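Local coordinates for probable endonuclease 4 (Thermotoga maritima, PDB 4HNO), which probably cleaves DNA at apurinic or apyrimidinic sites during base excision repair, leaving a 3'-hydroxyl and a 5'-terminal sugar phosphate, at residues A[120-128]-A[156-166]. Residues are numbered along the deposited sequence; the frame is centred on the assembly and turned at random. Where two conformers were deposited one is given.
Sequences GEEEGIDRI and IGYKLEQLKKI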
ATOM      1  N   GLY A 120      21.823   6.210   9.013  1.00 13.92           N
ATOM      2  CA  GLY A 120      21.192   7.406   9.537  1.00 15.02           C
ATOM      3  C   GLY A 120      19.840   7.698   8.919  1.00 13.22           C
ATOM      4  O   GLY A 120      19.705   7.757   7.698  1.00 12.86           O
ATOM      5  N   GLU A 121      18.843   7.922   9.773  1.00 13.57           N
ATOM      6  CA  GLU A 121      17.517   8.293   9.327  1.00 13.33           C
ATOM      7  C   GLU A 121      17.528   9.564   8.508  1.00 11.71           C
ATOM      8  O   GLU A 121      16.909   9.608   7.455  1.00 11.84           O
ATOM      9  CB  GLU A 121      16.569   8.457  10.518  1.00 14.78           C
ATOM     10  CG  GLU A 121      15.156   8.864  10.110  1.00 16.57           C
ATOM     11  CD  GLU A 121      14.252   9.232  11.291  1.00 18.63           C
ATOM     12  OE1 GLU A 121      14.347   8.594  12.347  1.00 22.43           O
ATOM     13  OE2 GLU A 121      13.427  10.153  11.151  1.00 21.18           O
ATOM     14  N   GLU A 122      18.185  10.618   8.986  1.00 12.43           N
ATOM     15  CA  GLU A 122      18.107  11.907   8.308  0.54 12.27           C
ATOM     16  C   GLU A 122      18.723  11.817   6.917  1.00 10.86           C
ATOM     17  O   GLU A 122      18.160  12.300   5.933  1.00 10.78           O
ATOM     18  CB  GLU A 122      18.812  12.997   9.125  0.54 17.11           C
ATOM     19  CG  GLU A 122      18.174  13.292  10.470  0.54 30.03           C
ATOM     20  CD  GLU A 122      18.626  12.341  11.567  0.54 44.69           C
ATOM     21  OE1 GLU A 122      19.396  11.398  11.278  0.54 53.37           O
ATOM     22  OE2 GLU A 122      18.218  12.548  12.730  0.54 54.97           O
ATOM     23  N   GLU A 123      19.888  11.198   6.827  1.00 10.66           N
ATOM     24  CA  GLU A 123      20.562  11.056   5.559  1.00 10.19           C
ATOM     25  C   GLU A 123      19.767  10.135   4.625  1.00  9.31           C
ATOM     26  O   GLU A 123      19.691  10.376   3.419  1.00  9.26           O
ATOM     27  CB  GLU A 123      21.981  10.515   5.738  1.00 11.87           C
ATOM     28  CG  GLU A 123      22.852  11.382   6.620  1.00 20.02           C
ATOM     29  CD  GLU A 123      22.800  11.045   8.126  1.00 29.17           C
ATOM     30  OE1 GLU A 123      21.767  10.569   8.638  1.00 34.34           O
ATOM     31  OE2 GLU A 123      23.818  11.274   8.816  1.00 29.32           O
ATOM     32  N   GLY A 124      19.159   9.094   5.185  1.00  9.48           N
ATOM     33  CA  GLY A 124      18.330   8.210   4.392  1.00  9.53           C
ATOM     34  C   GLY A 124      17.092   8.896   3.862  1.00  8.91           C
ATOM     35  O   GLY A 124      16.737   8.693   2.690  1.00  8.69           O
ATOM     36  N   ILE A 125      16.438   9.709   4.689  1.00  9.02           N
ATOM     37  CA  ILE A 125      15.305  10.492   4.219  1.00  8.49           C
ATOM     38  C   ILE A 125      15.727  11.379   3.069  1.00  8.32           C
ATOM     39  O   ILE A 125      15.014  11.485   2.071  1.00  8.70           O
ATOM     40  CB  ILE A 125      14.664  11.274   5.372  1.00  9.60           C
ATOM     41  CG1 ILE A 125      13.889  10.289   6.247  1.00 10.33           C
ATOM     42  CG2 ILE A 125      13.791  12.411   4.861  1.00  9.90           C
ATOM     43  CD1 ILE A 125      13.320  10.896   7.507  1.00 12.79           C
ATOM     44  N   ASP A 126      16.878  12.040   3.184  1.00  8.77           N
ATOM     45  CA  ASP A 126      17.307  12.909   2.098  1.00  8.94           C
ATOM     46  C   ASP A 126      17.533  12.108   0.813  1.00  8.66           C
ATOM     47  O   ASP A 126      17.219  12.601  -0.278  1.00  8.89           O
ATOM     48  CB  ASP A 126      18.557  13.695   2.478  1.00  9.76           C
ATOM     49  CG  ASP A 126      18.276  14.874   3.395  1.00 12.08           C
ATOM     50  OD1 ASP A 126      19.244  15.354   4.011  1.00 15.19           O
ATOM     51  OD2 ASP A 126      17.115  15.307   3.503  1.00 13.19           O
ATOM     52  N   ARG A 127      18.063  10.896   0.906  1.00  8.26           N
ATOM     53  CA  ARG A 127      18.250  10.067  -0.283  1.00  8.09           C
ATOM     54  C   ARG A 127      16.904   9.675  -0.885  1.00  8.12           C
ATOM     55  O   ARG A 127      16.769   9.629  -2.111  1.00  8.06           O
ATOM     56  CB  ARG A 127      19.095   8.821   0.013  1.00  8.79           C
ATOM     57  CG  ARG A 127      20.571   9.134   0.231  1.00  9.75           C
ATOM     58  CD  ARG A 127      21.439   7.892   0.281  1.00 11.01           C
ATOM     59  NE  ARG A 127      21.155   7.035   1.410  1.00 11.42           N
ATOM     60  CZ  ARG A 127      21.760   7.107   2.592  1.00 10.87           C
ATOM     61  NH1 ARG A 127      21.432   6.234   3.534  1.00 11.71           N
ATOM     62  NH2 ARG A 127      22.688   8.040   2.845  1.00 11.93           N
ATOM     63  N   ILE A 128      15.925   9.373  -0.041  1.00  7.73           N
ATOM     64  CA  ILE A 128      14.591   9.026  -0.536  1.00  7.69           C
ATOM     65  C   ILE A 128      14.001  10.232  -1.270  1.00  7.73           C
ATOM     66  O   ILE A 128      13.453  10.104  -2.364  1.00  8.35           O
ATOM     67  CB  ILE A 128      13.676   8.579   0.590  1.00  7.94           C
ATOM     68  CG1 ILE A 128      14.161   7.273   1.208  1.00  8.24           C
ATOM     69  CG2 ILE A 128      12.242   8.415   0.058  1.00  8.52           C
ATOM     70  CD1 ILE A 128      13.518   6.988   2.552  1.00  9.04           C
ATOM     71  N   ILE A 156      12.974   3.002   7.240  1.00  8.53           N
ATOM     72  CA  ILE A 156      12.383   4.320   7.425  1.00  8.44           C
ATOM     73  C   ILE A 156      10.902   4.210   7.115  1.00  8.15           C
ATOM     74  O   ILE A 156      10.519   3.610   6.112  1.00  8.73           O
ATOM     75  CB  ILE A 156      13.063   5.343   6.505  1.00  8.59           C
ATOM     76  CG1 ILE A 156      14.538   5.475   6.870  1.00 10.05           C
ATOM     77  CG2 ILE A 156      12.348   6.677   6.557  1.00 10.25           C
ATOM     78  CD1 ILE A 156      15.357   6.258   5.850  1.00 10.89           C
ATOM     79  N   GLY A 157      10.082   4.801   7.977  1.00  8.35           N
ATOM     80  CA  GLY A 157       8.649   4.838   7.776  1.00  8.21           C
ATOM     81  C   GLY A 157       7.841   4.043   8.772  1.00  7.81           C
ATOM     82  O   GLY A 157       6.664   3.787   8.513  1.00  8.43           O
ATOM     83  N   TYR A 158       8.418   3.673   9.918  1.00  8.08           N
ATOM     84  CA  TYR A 158       7.649   2.973  10.939  1.00  8.38           C
ATOM     85  C   TYR A 158       6.817   3.940  11.786  1.00  8.38           C
ATOM     86  O   TYR A 158       5.845   3.523  12.416  1.00  9.44           O
ATOM     87  CB  TYR A 158       8.539   2.046  11.779  1.00  9.08           C
ATOM     88  CG  TYR A 158       9.682   2.742  12.483  1.00  9.54           C
ATOM     89  CD1 TYR A 158       9.570   3.238  13.768  1.00 11.24           C
ATOM     90  CD2 TYR A 158      10.909   2.911  11.831  1.00 10.62           C
ATOM     91  CE1 TYR A 158      10.663   3.899  14.383  1.00 12.01           C
ATOM     92  CE2 TYR A 158      11.981   3.559  12.431  1.00 11.24           C
ATOM     93  CZ  TYR A 158      11.840   4.061  13.686  1.00 12.10           C
ATOM     94  OH  TYR A 158      12.888   4.695  14.288  1.00 14.33           O
ATOM     95  N   LYS A 159       7.198   5.219  11.802  1.00  8.67           N
ATOM     96  CA  LYS A 159       6.354   6.272  12.356  1.00  9.00           C
ATOM     97  C   LYS A 159       5.857   7.130  11.214  1.00  8.81           C
ATOM     98  O   LYS A 159       6.605   7.476  10.293  1.00  9.25           O
ATOM     99  CB  LYS A 159       7.120   7.141  13.348  0.58 11.03           C
ATOM    100  CG  LYS A 159       7.616   6.395  14.577  0.58 13.47           C
ATOM    101  CD  LYS A 159       6.482   5.766  15.376  0.58 24.52           C
ATOM    102  CE  LYS A 159       6.996   5.177  16.677  0.58 37.60           C
ATOM    103  NZ  LYS A 159       8.109   4.212  16.479  0.58 45.96           N
ATOM    104  N   LEU A 160       4.599   7.540  11.290  1.00  8.83           N
ATOM    105  CA  LEU A 160       4.042   8.393  10.250  1.00  8.91           C
ATOM    106  C   LEU A 160       4.801   9.715  10.102  1.00  8.64           C
ATOM    107  O   LEU A 160       4.910  10.233   8.992  1.00  8.71           O
ATOM    108  CB  LEU A 160       2.552   8.638  10.493  1.00  9.50           C
ATOM    109  CG  LEU A 160       1.679   7.386  10.395  1.00 10.81           C
ATOM    110  CD1 LEU A 160       0.240   7.734  10.745  1.00 12.46           C
ATOM    111  CD2 LEU A 160       1.727   6.757   9.014  1.00 12.70           C
ATOM    112  N   GLU A 161       5.371  10.220  11.195  1.00  8.83           N
ATOM    113  CA  GLU A 161       6.196  11.417  11.132  1.00  9.37           C
ATOM    114  C   GLU A 161       7.309  11.289  10.079  1.00  8.86           C
ATOM    115  O   GLU A 161       7.668  12.284   9.441  1.00  9.30           O
ATOM    116  CB  GLU A 161       6.823  11.698  12.508  1.00 13.06           C
ATOM    117  CG  GLU A 161       7.879  12.760  12.550  1.00 15.12           C
ATOM    118  CD  GLU A 161       7.344  14.138  12.312  1.00 18.06           C
ATOM    119  OE1 GLU A 161       6.132  14.362  12.538  1.00 18.81           O
ATOM    120  OE2 GLU A 161       8.148  15.015  11.925  1.00 22.15           O
ATOM    121  N   GLN A 162       7.882  10.108   9.934  1.00  8.49           N
ATOM    122  CA  GLN A 162       8.953   9.920   8.967  0.64  8.24           C
ATOM    123  C   GLN A 162       8.432  10.073   7.532  1.00  8.29           C
ATOM    124  O   GLN A 162       9.117  10.616   6.666  1.00  8.83           O
ATOM    125  CB  GLN A 162       9.602   8.553   9.179  0.64  8.69           C
ATOM    126  CG  GLN A 162      10.332   8.454  10.501  0.64  9.23           C
ATOM    127  CD  GLN A 162      10.449   7.042  10.996  0.64 10.41           C
ATOM    128  OE1 GLN A 162      10.003   6.098  10.359  0.64 10.22           O
ATOM    129  NE2 GLN A 162      10.960   6.897  12.206  0.64 17.71           N
ATOM    130  N   LEU A 163       7.220   9.575   7.282  1.00  8.20           N
ATOM    131  CA  LEU A 163       6.604   9.746   5.966  1.00  8.35           C
ATOM    132  C   LEU A 163       6.349  11.223   5.693  1.00  8.10           C
ATOM    133  O   LEU A 163       6.515  11.687   4.570  1.00  8.63           O
ATOM    134  CB  LEU A 163       5.298   8.955   5.844  1.00  8.27           C
ATOM    135  CG  LEU A 163       5.370   7.482   6.185  1.00  8.63           C
ATOM    136  CD1 LEU A 163       4.033   6.832   5.886  1.00  9.30           C
ATOM    137  CD2 LEU A 163       6.475   6.765   5.431  1.00  9.13           C
ATOM    138  N   LYS A 164       5.917  11.958   6.721  1.00  8.53           N
ATOM    139  CA  LYS A 164       5.697  13.388   6.588  1.00  9.10           C
ATOM    140  C   LYS A 164       7.007  14.114   6.285  1.00  8.79           C
ATOM    141  O   LYS A 164       7.044  15.021   5.450  1.00  9.61           O
ATOM    142  CB  LYS A 164       5.054  13.930   7.879  1.00 10.19           C
ATOM    143  CG  LYS A 164       4.877  15.423   7.932  1.00 11.76           C
ATOM    144  CD  LYS A 164       6.079  16.228   8.414  1.00 24.01           C
ATOM    145  CE  LYS A 164       6.572  15.826   9.758  1.00 26.08           C
ATOM    146  NZ  LYS A 164       7.446  16.899  10.327  1.00 22.13           N
ATOM    147  N   LYS A 165       8.090  13.730   6.943  1.00  8.66           N
ATOM    148  CA  LYS A 165       9.365  14.390   6.700  1.00  9.41           C
ATOM    149  C   LYS A 165       9.767  14.228   5.234  1.00  9.34           C
ATOM    150  O   LYS A 165      10.263  15.166   4.620  1.00 10.54           O
ATOM    151  CB  LYS A 165      10.448  13.855   7.624  1.00 10.03           C
ATOM    152  CG  LYS A 165      10.357  14.350   9.053  1.00 12.21           C
ATOM    153  CD  LYS A 165      11.498  13.794   9.904  1.00 16.85           C
ATOM    154  CE  LYS A 165      11.653  14.509  11.212  1.00 25.58           C
ATOM    155  NZ  LYS A 165      10.602  14.142  12.190  1.00 33.93           N
ATOM    156  N   ILE A 166       9.583  13.030   4.695  1.00  8.76           N
ATOM    157  CA  ILE A 166       9.867  12.783   3.288  1.00  8.51           C
ATOM    158  C   ILE A 166       8.955  13.627   2.409  1.00  8.69           C
ATOM    159  O   ILE A 166       9.416  14.380   1.544  1.00  9.28           O
ATOM    160  CB  ILE A 166       9.689  11.279   2.952  1.00  8.33           C
ATOM    161  CG1 ILE A 166      10.697  10.423   3.690  1.00  8.95           C
ATOM    162  CG2 ILE A 166       9.793  11.066   1.439  1.00  9.10           C
ATOM    163  CD1 ILE A 166      10.300   8.955   3.770  1.00  9.42           C
TER
HETATM  164  O   HOH W   1      14.710   5.971  12.743  0.64 12.90           O
HETATM  165  O   HOH W   2      11.361  11.304  12.463  0.67 28.16           O
HETATM  166  O   HOH W   3      12.286   9.207  13.901  0.92 30.76           O
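Glu121, in the first turn of helix 121-136, reaches across to Gln162 with CG anti to the backbone N (chi1 179°) and the chain stretched out beyond it. The two side chains cross at about a right angle, with carboxylate and amide planes 66° apart, and Glu121 OE2 lies 3.6 Å from Gln162 CG. No direct hydrogen bond joins the segments; three waters do the work. One water links Glu121 OE1 to Tyr158 OH, a second links the same OE1 to Gln162 NE2, and a third links OE2 to Lys165 NZ. The amide of Gln162 is steadied from its own side: OE1 accepts from Gly157 N at 2.7 Å and from Lys159 N at 3.3 Å, the donors lying on opposite faces of its plane. At Gly124 the bare backbone admits Ile156, whose CD1 comes to 3.7 Å from Gly124 C. Ile125 follows, CG1 against Ile156 CG2 and CG2 3.9 Å from Ile166 CG1, while its CD1 lies near CB and CD of Lys165. Ile128 meets Ile156 tip to tip, CD1 to CD1 at 3.8 Å, and sets CG2 against Ile166 CG2. Pro113 of strand 108-115 touches both Ile128 and Ile166, tying this packing to the barrel wall. The axes of 121-128 and 160-166 pass 10.0 Å apart and cross at -49°, as two outer helices of the TIM barrel lean together over its strands. The chemistry is thus divided: four buried isoleucines pack together deeper in, whereas toward the helix N-termini waters carry the polar contacts, one probably relaying the attraction between Glu121 and Lys165.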